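Local coordinates for glycerophosphoryl diester phosphodiesterase (Agrobacterium tumefaciens str. C58, PDB 3KS6), which belongs to the glycerophosphoryl diester phosphodiesterase family, built on a TIM-barrel fold, and carries a magnesium ion bound by acidic side chains, at residues L132-L142 with T152-S161; E184-A194 with K220-V228. All blocks are in the same frame, centred on the assembly; numbering follows the deposited sequence.

Contact 1. Residues L132-L142 with T152-S161; sequences LERTTFSSFLL and TTRPRLWLVS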
loop_
_atom_site.group_PDB
_atom_site.type_symbol
_atom_site.label_atom_id
_atom_site.label_comp_id
_atom_site.label_asym_id
_atom_site.label_seq_id
_atom_site.Cartn_x
_atom_site.Cartn_y
_atom_site.Cartn_z
ATOM N N LEU A 132 11.154 -2.128 10.337
ATOM C CA LEU A 132 10.511 -3.413 10.091
ATOM C C LEU A 132 9.362 -3.663 11.044
ATOM O O LEU A 132 8.306 -4.116 10.634
ATOM C CB LEU A 132 11.489 -4.590 10.225
ATOM C CG LEU A 132 10.948 -5.972 9.810
ATOM C CD1 LEU A 132 10.434 -5.962 8.372
ATOM C CD2 LEU A 132 12.021 -7.065 10.018
ATOM N N GLU A 133 9.588 -3.384 12.328
ATOM C CA GLU A 133 8.572 -3.632 13.350
ATOM C C GLU A 133 7.385 -2.694 13.263
ATOM O O GLU A 133 6.408 -2.878 13.990
ATOM C CB GLU A 133 9.190 -3.608 14.757
ATOM C CG GLU A 133 10.267 -4.703 14.961
ATOM C CD GLU A 133 9.821 -6.097 14.439
ATOM O OE1 GLU A 133 8.746 -6.614 14.861
ATOM O OE2 GLU A 133 10.553 -6.663 13.590
ATOM N N ARG A 134 7.464 -1.698 12.389
ATOM C CA ARG A 134 6.336 -0.828 12.118
ATOM C C ARG A 134 5.779 -1.030 10.721
ATOM O O ARG A 134 5.114 -0.155 10.198
ATOM C CB ARG A 134 6.742 0.618 12.297
ATOM C CG ARG A 134 7.160 0.960 13.733
ATOM C CD ARG A 134 7.809 2.348 13.837
ATOM N NE ARG A 134 7.044 3.416 13.217
ATOM C CZ ARG A 134 7.488 4.653 13.030
ATOM N NH1 ARG A 134 8.705 5.009 13.426
ATOM N NH2 ARG A 134 6.696 5.531 12.445
ATOM N N THR A 135 6.014 -2.188 10.123
ATOM C CA THR A 135 5.588 -2.414 8.743
ATOM C C THR A 135 4.610 -3.595 8.618
ATOM O O THR A 135 4.777 -4.647 9.270
ATOM C CB THR A 135 6.811 -2.673 7.824
ATOM O OG1 THR A 135 7.655 -1.531 7.842
ATOM C CG2 THR A 135 6.372 -2.932 6.362
ATOM N N THR A 136 3.574 -3.370 7.813
ATOM C CA THR A 136 2.682 -4.423 7.290
ATOM C C THR A 136 3.012 -4.556 5.812
ATOM O O THR A 136 3.221 -3.553 5.132
ATOM C CB THR A 136 1.186 -4.006 7.441
ATOM O OG1 THR A 136 0.802 -4.133 8.815
ATOM C CG2 THR A 136 0.262 -4.855 6.579
ATOM N N PHE A 137 3.043 -5.784 5.301
ATOM C CA PHE A 137 3.363 -6.017 3.905
ATOM C C PHE A 137 2.130 -6.433 3.122
ATOM O O PHE A 137 1.292 -7.189 3.609
ATOM C CB PHE A 137 4.422 -7.122 3.741
ATOM C CG PHE A 137 5.759 -6.750 4.317
ATOM C CD1 PHE A 137 6.690 -6.064 3.544
ATOM C CD2 PHE A 137 6.087 -7.113 5.606
ATOM C CE1 PHE A 137 7.927 -5.741 4.065
ATOM C CE2 PHE A 137 7.334 -6.765 6.154
ATOM C CZ PHE A 137 8.262 -6.109 5.359
ATOM N N SER A 138 2.071 -6.000 1.870
ATOM C CA SER A 138 0.932 -6.330 1.012
ATOM C C SER A 138 1.462 -6.695 -0.381
ATOM O O SER A 138 2.563 -6.317 -0.719
ATOM C CB SER A 138 0.016 -5.124 0.866
ATOM O OG SER A 138 0.669 -4.039 0.222
ATOM N N SER A 139 0.678 -7.455 -1.145
ATOM C CA SER A 139 1.024 -7.736 -2.540
ATOM C C SER A 139 -0.173 -8.293 -3.220
ATOM O O SER A 139 -0.996 -8.939 -2.553
ATOM C CB SER A 139 2.111 -8.806 -2.618
ATOM O OG SER A 139 2.573 -8.965 -3.932
ATOM N N PHE A 140 -0.287 -8.075 -4.540
ATOM C CA PHE A 140 -1.295 -8.802 -5.329
ATOM C C PHE A 140 -0.826 -10.220 -5.673
ATOM O O PHE A 140 -1.646 -11.042 -6.077
ATOM C CB PHE A 140 -1.576 -8.082 -6.640
ATOM C CG PHE A 140 -2.461 -6.884 -6.507
ATOM C CD1 PHE A 140 -1.931 -5.629 -6.224
ATOM C CD2 PHE A 140 -3.835 -6.999 -6.641
ATOM C CE1 PHE A 140 -2.743 -4.520 -6.121
ATOM C CE2 PHE A 140 -4.650 -5.870 -6.516
ATOM C CZ PHE A 140 -4.091 -4.650 -6.273
ATOM N N LEU A 141 0.485 -10.479 -5.562
ATOM C CA LEU A 141 1.096 -11.727 -6.009
ATOM C C LEU A 141 1.270 -12.736 -4.890
ATOM O O LEU A 141 1.966 -12.500 -3.901
ATOM C CB LEU A 141 2.433 -11.494 -6.695
ATOM C CG LEU A 141 2.436 -11.119 -8.187
ATOM C CD1 LEU A 141 1.697 -9.840 -8.417
ATOM C CD2 LEU A 141 3.854 -10.992 -8.766
ATOM N N LEU A 142 0.640 -13.887 -5.054
ATOM C CA LEU A 142 0.774 -14.972 -4.092
ATOM C C LEU A 142 2.211 -15.472 -3.978
ATOM O O LEU A 142 2.633 -15.899 -2.901
ATOM C CB LEU A 142 -0.131 -16.159 -4.433
ATOM C CG LEU A 142 -1.591 -16.004 -4.098
ATOM C CD1 LEU A 142 -2.293 -17.339 -4.488
ATOM C CD2 LEU A 142 -1.803 -15.666 -2.619
ATOM N N THR A 152 9.400 -13.150 7.098
ATOM C CA THR A 152 9.085 -12.198 8.162
ATOM C C THR A 152 7.866 -12.632 8.919
ATOM O O THR A 152 7.002 -13.320 8.370
ATOM C CB THR A 152 8.890 -10.742 7.610
ATOM O OG1 THR A 152 8.739 -9.830 8.702
ATOM C CG2 THR A 152 7.668 -10.608 6.679
ATOM N N THR A 153 7.844 -12.265 10.198
ATOM C CA THR A 153 6.715 -12.502 11.055
ATOM C C THR A 153 5.792 -11.287 11.064
ATOM O O THR A 153 4.767 -11.317 11.737
ATOM C CB THR A 153 7.182 -12.764 12.493
ATOM O OG1 THR A 153 8.035 -11.683 12.887
ATOM C CG2 THR A 153 7.961 -14.056 12.535
ATOM N N ARG A 154 6.144 -10.223 10.326
ATOM C CA ARG A 154 5.280 -9.047 10.222
ATOM C C ARG A 154 3.945 -9.375 9.569
ATOM O O ARG A 154 3.853 -10.328 8.819
ATOM C CB ARG A 154 5.976 -7.902 9.460
ATOM C CG ARG A 154 7.273 -7.357 10.143
ATOM C CD ARG A 154 6.985 -6.885 11.570
ATOM N NE ARG A 154 5.920 -5.893 11.575
ATOM C CZ ARG A 154 5.167 -5.555 12.626
ATOM N NH1 ARG A 154 5.338 -6.107 13.812
ATOM N NH2 ARG A 154 4.215 -4.657 12.476
ATOM N N PRO A 155 2.904 -8.588 9.863
ATOM C CA PRO A 155 1.623 -8.881 9.248
ATOM C C PRO A 155 1.676 -8.751 7.742
ATOM O O PRO A 155 2.391 -7.897 7.241
ATOM C CB PRO A 155 0.703 -7.820 9.826
ATOM C CG PRO A 155 1.390 -7.348 11.087
ATOM C CD PRO A 155 2.821 -7.414 10.738
ATOM N N ARG A 156 0.918 -9.619 7.059
ATOM C CA ARG A 156 0.786 -9.642 5.604
ATOM C C ARG A 156 -0.690 -9.548 5.215
ATOM O O ARG A 156 -1.560 -10.085 5.930
ATOM C CB ARG A 156 1.333 -10.956 5.038
ATOM C CG ARG A 156 2.834 -11.187 5.218
ATOM C CD ARG A 156 3.211 -12.690 5.184
ATOM N NE ARG A 156 2.787 -13.428 6.396
ATOM C CZ ARG A 156 1.845 -14.380 6.446
ATOM N NH1 ARG A 156 1.245 -14.812 5.357
ATOM N NH2 ARG A 156 1.523 -14.937 7.610
ATOM N N LEU A 157 -0.964 -8.907 4.077
ATOM C CA LEU A 157 -2.306 -8.919 3.509
ATOM C C LEU A 157 -2.226 -9.092 1.988
ATOM O O LEU A 157 -1.390 -8.473 1.333
ATOM C CB LEU A 157 -3.131 -7.697 3.897
ATOM C CG LEU A 157 -2.884 -6.367 3.210
ATOM C CD1 LEU A 157 -3.746 -6.197 1.993
ATOM C CD2 LEU A 157 -3.112 -5.180 4.142
ATOM N N TRP A 158 -3.133 -9.923 1.478
ATOM C CA TRP A 158 -3.232 -10.237 0.060
ATOM C C TRP A 158 -4.224 -9.304 -0.587
ATOM O O TRP A 158 -5.395 -9.207 -0.195
ATOM C CB TRP A 158 -3.628 -11.693 -0.125
ATOM C CG TRP A 158 -3.673 -12.113 -1.577
ATOM C CD1 TRP A 158 -2.904 -11.661 -2.589
ATOM C CD2 TRP A 158 -4.555 -13.093 -2.135
ATOM N NE1 TRP A 158 -3.268 -12.277 -3.772
ATOM C CE2 TRP A 158 -4.290 -13.156 -3.509
ATOM C CE3 TRP A 158 -5.539 -13.927 -1.591
ATOM C CZ2 TRP A 158 -4.967 -14.038 -4.361
ATOM C CZ3 TRP A 158 -6.210 -14.773 -2.424
ATOM C CH2 TRP A 158 -5.923 -14.837 -3.792
ATOM N N LEU A 159 -3.729 -8.582 -1.578
ATOM C CA LEU A 159 -4.539 -7.691 -2.399
ATOM C C LEU A 159 -5.158 -8.500 -3.500
ATOM O O LEU A 159 -4.446 -9.123 -4.329
ATOM C CB LEU A 159 -3.657 -6.606 -2.994
ATOM C CG LEU A 159 -2.998 -5.670 -1.954
ATOM C CD1 LEU A 159 -1.858 -4.835 -2.594
ATOM C CD2 LEU A 159 -4.081 -4.790 -1.368
ATOM N N VAL A 160 -6.487 -8.506 -3.497
ATOM C CA VAL A 160 -7.303 -9.326 -4.427
ATOM C C VAL A 160 -7.965 -8.392 -5.441
ATOM O O VAL A 160 -8.887 -7.606 -5.110
ATOM C CB VAL A 160 -8.338 -10.113 -3.632
ATOM C CG1 VAL A 160 -9.272 -10.931 -4.573
ATOM C CG2 VAL A 160 -7.646 -11.043 -2.604
ATOM N N SER A 161 -7.489 -8.440 -6.682
ATOM C CA SER A 161 -7.987 -7.574 -7.741
ATOM C C SER A 161 -9.436 -7.903 -8.112
ATOM O O SER A 161 -9.886 -9.040 -7.909
ATOM C CB SER A 161 -7.135 -7.720 -8.991
ATOM O OG SER A 161 -7.252 -9.049 -9.478
HETATM O O HOH W 1 7.443 -8.916 14.291
#
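Strands 135-139 and 156-160 run parallel, their axes 4.7 Å apart and inclined by 25°, with Phe137 N bonded to Pro155 O, Leu157 N to Phe137 O and Leu159 N to Ser139 O; the Ser139 N to Leu157 O bond is weak. Ahead of the strands, Arg154 bends at chi2 and chi3 (-57° and -56°), which curls its guanidinium back onto the 132-135 turn. Arg154 NE donates to Thr135 O at 2.9 Å and its NH2 to the same oxygen at 3.3 Å, a side-on grip with the acceptor nearly in the guanidinium plane. Glu133 O lies over one face of that group, and Glu133 OE1 makes a long salt bridge to Arg154 NH1 (3.6 Å). With helix 142-151 between them, the strands form a beta-alpha-beta unit of the TIM barrel. Farther along, Leu159 CB sits squarely over the Phe140 ring, 3.5 Å from its centroid. On the helix side Trp158 NE1 donates to Phe140 O (3.1 Å), which lies in the indole plane although NE1 stands above the carbonyl plane. Leu142 CD2 rests on one face of this indole, 3.8 Å from its five-membered ring's centroid, while Val160 CG2 lies toward the opposite face's rim.

Contact 2. Residues E184-A194 with K220-V228; sequences EIGVHIDTADA and KALDLGVKV
The carboxylate of Glu184 is met by Lys227 from above its plane: NZ stands 49° out of that plane and donates to OE1 at 2.8 Å in a salt bridge, the two side chains crossing at about a right angle. Val228 CG1 packs beside the second oxygen, OE2. A second flat group, the His188 imidazole, receives Asp190 N at its edge, in plane, with ND1 as acceptor at 3.0 Å, and this holds the ring against the turn that follows the strand; the ring also meets Trp210 edge-to-face.

That turn, the 3-10 segment 189-191, is where Lys220 arrives. With CG anti to the backbone N (chi1 171°) and every later torsion extended, the lysine lies alongside Ile189, the two side chains pointing in opposite directions, and delivers NZ to two carbonyls. Lys220 NZ donates to Ile189 O at 2.9 Å and to Ala192 O, also at 2.9 Å. Ala192 N reaches Ile189 O from the opposite face of that carbonyl, so the oxygen is gripped twice. A water accepts from Lys220 NZ (3.0 Å) and donates to Asp190 OD1, which also bonds Gln217.

Apolar contacts flank this polar centre. Ile189 CD1 touches Ala221 CB at 4.0 Å, and Leu224 lies along one side of the chain beyond the turn, CD1 against Ala192 CB and CD2 3.7 Å from Ala194 N.

Lys227 also forms a salt bridge to Asp206, so one ammonium serves carboxylates at the starts of two adjacent strands and probably favours their charged forms. Strand 184-188 runs between strands 156-160 and 206-210 of the TIM barrel; Ile185 packs on helices 162-179 and 194-202, and Val187 on helix 194-202, while Leu222, on helix 215-224, packs against Leu240, Arg241 and His244 of helix 234-249.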
loop_
_atom_site.group_PDB
_atom_site.type_symbol
_atom_site.label_atom_id
_atom_site.label_comp_id
_atom_site.label_asym_id
_atom_site.label_seq_id
_atom_site.Cartn_x
_atom_site.Cartn_y
_atom_site.Cartn_z
ATOM N N GLU A 184 -5.508 -11.913 6.080
ATOM C CA GLU A 184 -6.198 -10.703 5.711
ATOM C C GLU A 184 -6.155 -10.517 4.201
ATOM O O GLU A 184 -5.118 -10.800 3.584
ATOM C CB GLU A 184 -5.502 -9.497 6.354
ATOM C CG GLU A 184 -6.156 -8.174 6.039
ATOM C CD GLU A 184 -5.612 -6.974 6.810
ATOM O OE1 GLU A 184 -4.845 -7.127 7.787
ATOM O OE2 GLU A 184 -5.968 -5.842 6.409
ATOM N N ILE A 185 -7.280 -10.095 3.609
ATOM C CA ILE A 185 -7.317 -9.698 2.196
ATOM C C ILE A 185 -7.742 -8.249 2.095
ATOM O O ILE A 185 -8.396 -7.703 3.007
ATOM C CB ILE A 185 -8.236 -10.603 1.295
ATOM C CG1 ILE A 185 -9.714 -10.389 1.624
ATOM C CG2 ILE A 185 -7.846 -12.057 1.458
ATOM C CD1 ILE A 185 -10.712 -11.155 0.733
ATOM N N GLY A 186 -7.390 -7.616 0.981
ATOM C CA GLY A 186 -7.856 -6.269 0.673
ATOM C C GLY A 186 -8.477 -6.324 -0.711
ATOM O O GLY A 186 -7.853 -6.845 -1.620
ATOM N N VAL A 187 -9.716 -5.848 -0.833
ATOM C CA VAL A 187 -10.415 -5.768 -2.111
ATOM C C VAL A 187 -10.659 -4.305 -2.500
ATOM O O VAL A 187 -10.768 -3.400 -1.620
ATOM C CB VAL A 187 -11.788 -6.574 -2.087
ATOM C CG1 VAL A 187 -11.572 -8.021 -1.570
ATOM C CG2 VAL A 187 -12.876 -5.878 -1.241
ATOM N N HIS A 188 -10.790 -4.053 -3.819
ATOM C CA HIS A 188 -11.212 -2.739 -4.320
ATOM C C HIS A 188 -12.540 -2.375 -3.656
ATOM O O HIS A 188 -13.451 -3.190 -3.607
ATOM C CB HIS A 188 -11.413 -2.792 -5.826
ATOM C CG HIS A 188 -11.521 -1.452 -6.493
ATOM N ND1 HIS A 188 -12.552 -0.560 -6.255
ATOM C CD2 HIS A 188 -10.717 -0.857 -7.398
ATOM C CE1 HIS A 188 -12.360 0.533 -6.976
ATOM N NE2 HIS A 188 -11.259 0.377 -7.683
ATOM N N ILE A 189 -12.657 -1.141 -3.171
ATOM C CA ILE A 189 -13.867 -0.694 -2.470
ATOM C C ILE A 189 -15.131 -0.927 -3.289
ATOM O O ILE A 189 -16.177 -1.261 -2.749
ATOM C CB ILE A 189 -13.734 0.836 -2.064
ATOM C CG1 ILE A 189 -14.893 1.300 -1.167
ATOM C CG2 ILE A 189 -13.576 1.732 -3.287
ATOM C CD1 ILE A 189 -15.130 0.448 0.029
ATOM N N ASP A 190 -15.048 -0.746 -4.604
ATOM C CA ASP A 190 -16.227 -0.922 -5.469
ATOM C C ASP A 190 -16.686 -2.379 -5.578
ATOM O O ASP A 190 -17.783 -2.605 -6.053
ATOM C CB ASP A 190 -16.010 -0.332 -6.874
ATOM C CG ASP A 190 -15.876 1.197 -6.884
ATOM O OD1 ASP A 190 -16.292 1.869 -5.909
ATOM O OD2 ASP A 190 -15.350 1.691 -7.899
ATOM N N THR A 191 -15.852 -3.343 -5.159
ATOM C CA THR A 191 -16.221 -4.748 -5.093
ATOM C C THR A 191 -16.641 -5.242 -3.696
ATOM O O THR A 191 -17.038 -6.390 -3.514
ATOM C CB THR A 191 -15.108 -5.650 -5.659
ATOM O OG1 THR A 191 -13.976 -5.672 -4.771
ATOM C CG2 THR A 191 -14.699 -5.181 -7.070
ATOM N N ALA A 192 -16.583 -4.372 -2.702
ATOM C CA ALA A 192 -16.930 -4.714 -1.352
ATOM C C ALA A 192 -18.413 -4.508 -1.136
ATOM O O ALA A 192 -19.014 -3.614 -1.736
ATOM C CB ALA A 192 -16.142 -3.811 -0.355
ATOM N N ASP A 193 -18.956 -5.300 -0.228
ATOM C CA ASP A 193 -20.300 -5.167 0.270
ATOM C C ASP A 193 -20.431 -6.002 1.533
ATOM O O ASP A 193 -19.508 -6.775 1.879
ATOM C CB ASP A 193 -21.312 -5.537 -0.810
ATOM C CG ASP A 193 -21.123 -6.933 -1.352
ATOM O OD1 ASP A 193 -20.966 -7.874 -0.562
ATOM O OD2 ASP A 193 -21.155 -7.100 -2.592
ATOM N N ALA A 194 -21.555 -5.842 2.231
ATOM C CA ALA A 194 -21.801 -6.544 3.500
ATOM C C ALA A 194 -21.666 -8.059 3.400
ATOM O O ALA A 194 -21.123 -8.691 4.299
ATOM C CB ALA A 194 -23.220 -6.188 4.051
ATOM N N LYS A 220 -18.626 4.526 2.326
ATOM C CA LYS A 220 -19.013 3.127 2.242
ATOM C C LYS A 220 -18.087 2.279 3.127
ATOM O O LYS A 220 -18.542 1.413 3.873
ATOM C CB LYS A 220 -18.958 2.651 0.801
ATOM C CG LYS A 220 -19.139 1.180 0.598
ATOM C CD LYS A 220 -19.019 0.876 -0.890
ATOM C CE LYS A 220 -19.127 -0.594 -1.150
ATOM N NZ LYS A 220 -19.046 -0.861 -2.624
ATOM N N ALA A 221 -16.790 2.527 3.023
ATOM C CA ALA A 221 -15.769 1.834 3.832
ATOM C C ALA A 221 -16.037 2.008 5.345
ATOM O O ALA A 221 -16.015 1.037 6.130
ATOM C CB ALA A 221 -14.338 2.367 3.430
ATOM N N LEU A 222 -16.318 3.251 5.750
ATOM C CA LEU A 222 -16.644 3.557 7.149
ATOM C C LEU A 222 -17.948 2.909 7.599
ATOM O O LEU A 222 -17.989 2.326 8.671
ATOM C CB LEU A 222 -16.644 5.071 7.397
ATOM C CG LEU A 222 -15.331 5.837 7.185
ATOM C CD1 LEU A 222 -15.565 7.378 7.094
ATOM C CD2 LEU A 222 -14.283 5.483 8.306
ATOM N N ASP A 223 -18.985 2.978 6.766
ATOM C CA ASP A 223 -20.278 2.327 7.020
ATOM C C ASP A 223 -20.145 0.835 7.117
ATOM O O ASP A 223 -20.774 0.226 7.949
ATOM C CB ASP A 223 -21.309 2.640 5.914
ATOM C CG ASP A 223 -21.878 4.055 6.011
ATOM O OD1 ASP A 223 -21.646 4.726 7.043
ATOM O OD2 ASP A 223 -22.539 4.471 5.036
ATOM N N LEU A 224 -19.350 0.227 6.240
ATOM C CA LEU A 224 -19.122 -1.226 6.330
ATOM C C LEU A 224 -18.331 -1.663 7.569
ATOM O O LEU A 224 -18.495 -2.801 8.038
ATOM C CB LEU A 224 -18.444 -1.742 5.056
ATOM C CG LEU A 224 -19.317 -1.857 3.819
ATOM C CD1 LEU A 224 -18.469 -2.323 2.649
ATOM C CD2 LEU A 224 -20.478 -2.821 4.071
ATOM N N GLY A 225 -17.503 -0.765 8.104
ATOM C CA GLY A 225 -16.729 -1.019 9.303
ATOM C C GLY A 225 -15.518 -1.867 8.979
ATOM O O GLY A 225 -15.123 -2.707 9.770
ATOM N N VAL A 226 -14.941 -1.655 7.794
ATOM C CA VAL A 226 -13.814 -2.461 7.324
ATOM C C VAL A 226 -12.558 -2.185 8.173
ATOM O O VAL A 226 -12.459 -1.153 8.838
ATOM C CB VAL A 226 -13.553 -2.245 5.809
ATOM C CG1 VAL A 226 -14.835 -2.477 4.973
ATOM C CG2 VAL A 226 -12.907 -0.898 5.535
ATOM N N LYS A 227 -11.595 -3.112 8.155
ATOM C CA LYS A 227 -10.420 -2.971 8.988
ATOM C C LYS A 227 -9.616 -1.742 8.642
ATOM O O LYS A 227 -9.137 -1.022 9.530
ATOM C CB LYS A 227 -9.520 -4.225 8.872
ATOM C CG LYS A 227 -8.300 -4.161 9.745
ATOM C CD LYS A 227 -7.443 -5.452 9.640
ATOM C CE LYS A 227 -6.157 -5.334 10.472
ATOM N NZ LYS A 227 -5.467 -6.642 10.475
ATOM N N VAL A 228 -9.413 -1.517 7.341
ATOM C CA VAL A 228 -8.543 -0.464 6.870
ATOM C C VAL A 228 -8.915 -0.219 5.423
ATOM O O VAL A 228 -9.461 -1.142 4.764
ATOM C CB VAL A 228 -7.068 -0.894 6.937
ATOM C CG1 VAL A 228 -6.823 -2.180 6.106
ATOM C CG2 VAL A 228 -6.102 0.261 6.496
HETATM O O HOH W 2 -18.116 1.556 -4.073
#

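Overall arrangement
The two contacts, centres about 17 Å apart, hold one barrel within its sheet and at its outer layer. Contact 1 joins consecutive strands through main-chain bonds; contact 2 links a strand and its turn to helix 215-224 and the chain that follows it, through lysine side-chain bonds and apolar contacts. Both are partly buried, but contact 2 lies closer to the surface, with 3 of 11 touching residues exposed against 2 of 19. Strands 156-160 and 184-188 adjoin, so the contacts meet: Trp158 O and Gly186 N, 2.8 Å apart, probably hydrogen-bond. Contact 1 approaches the magnesium site, as Phe140 and Leu159 touch the metal ligand Glu105; the side chain of Val228 lies about 12 Å from the ion.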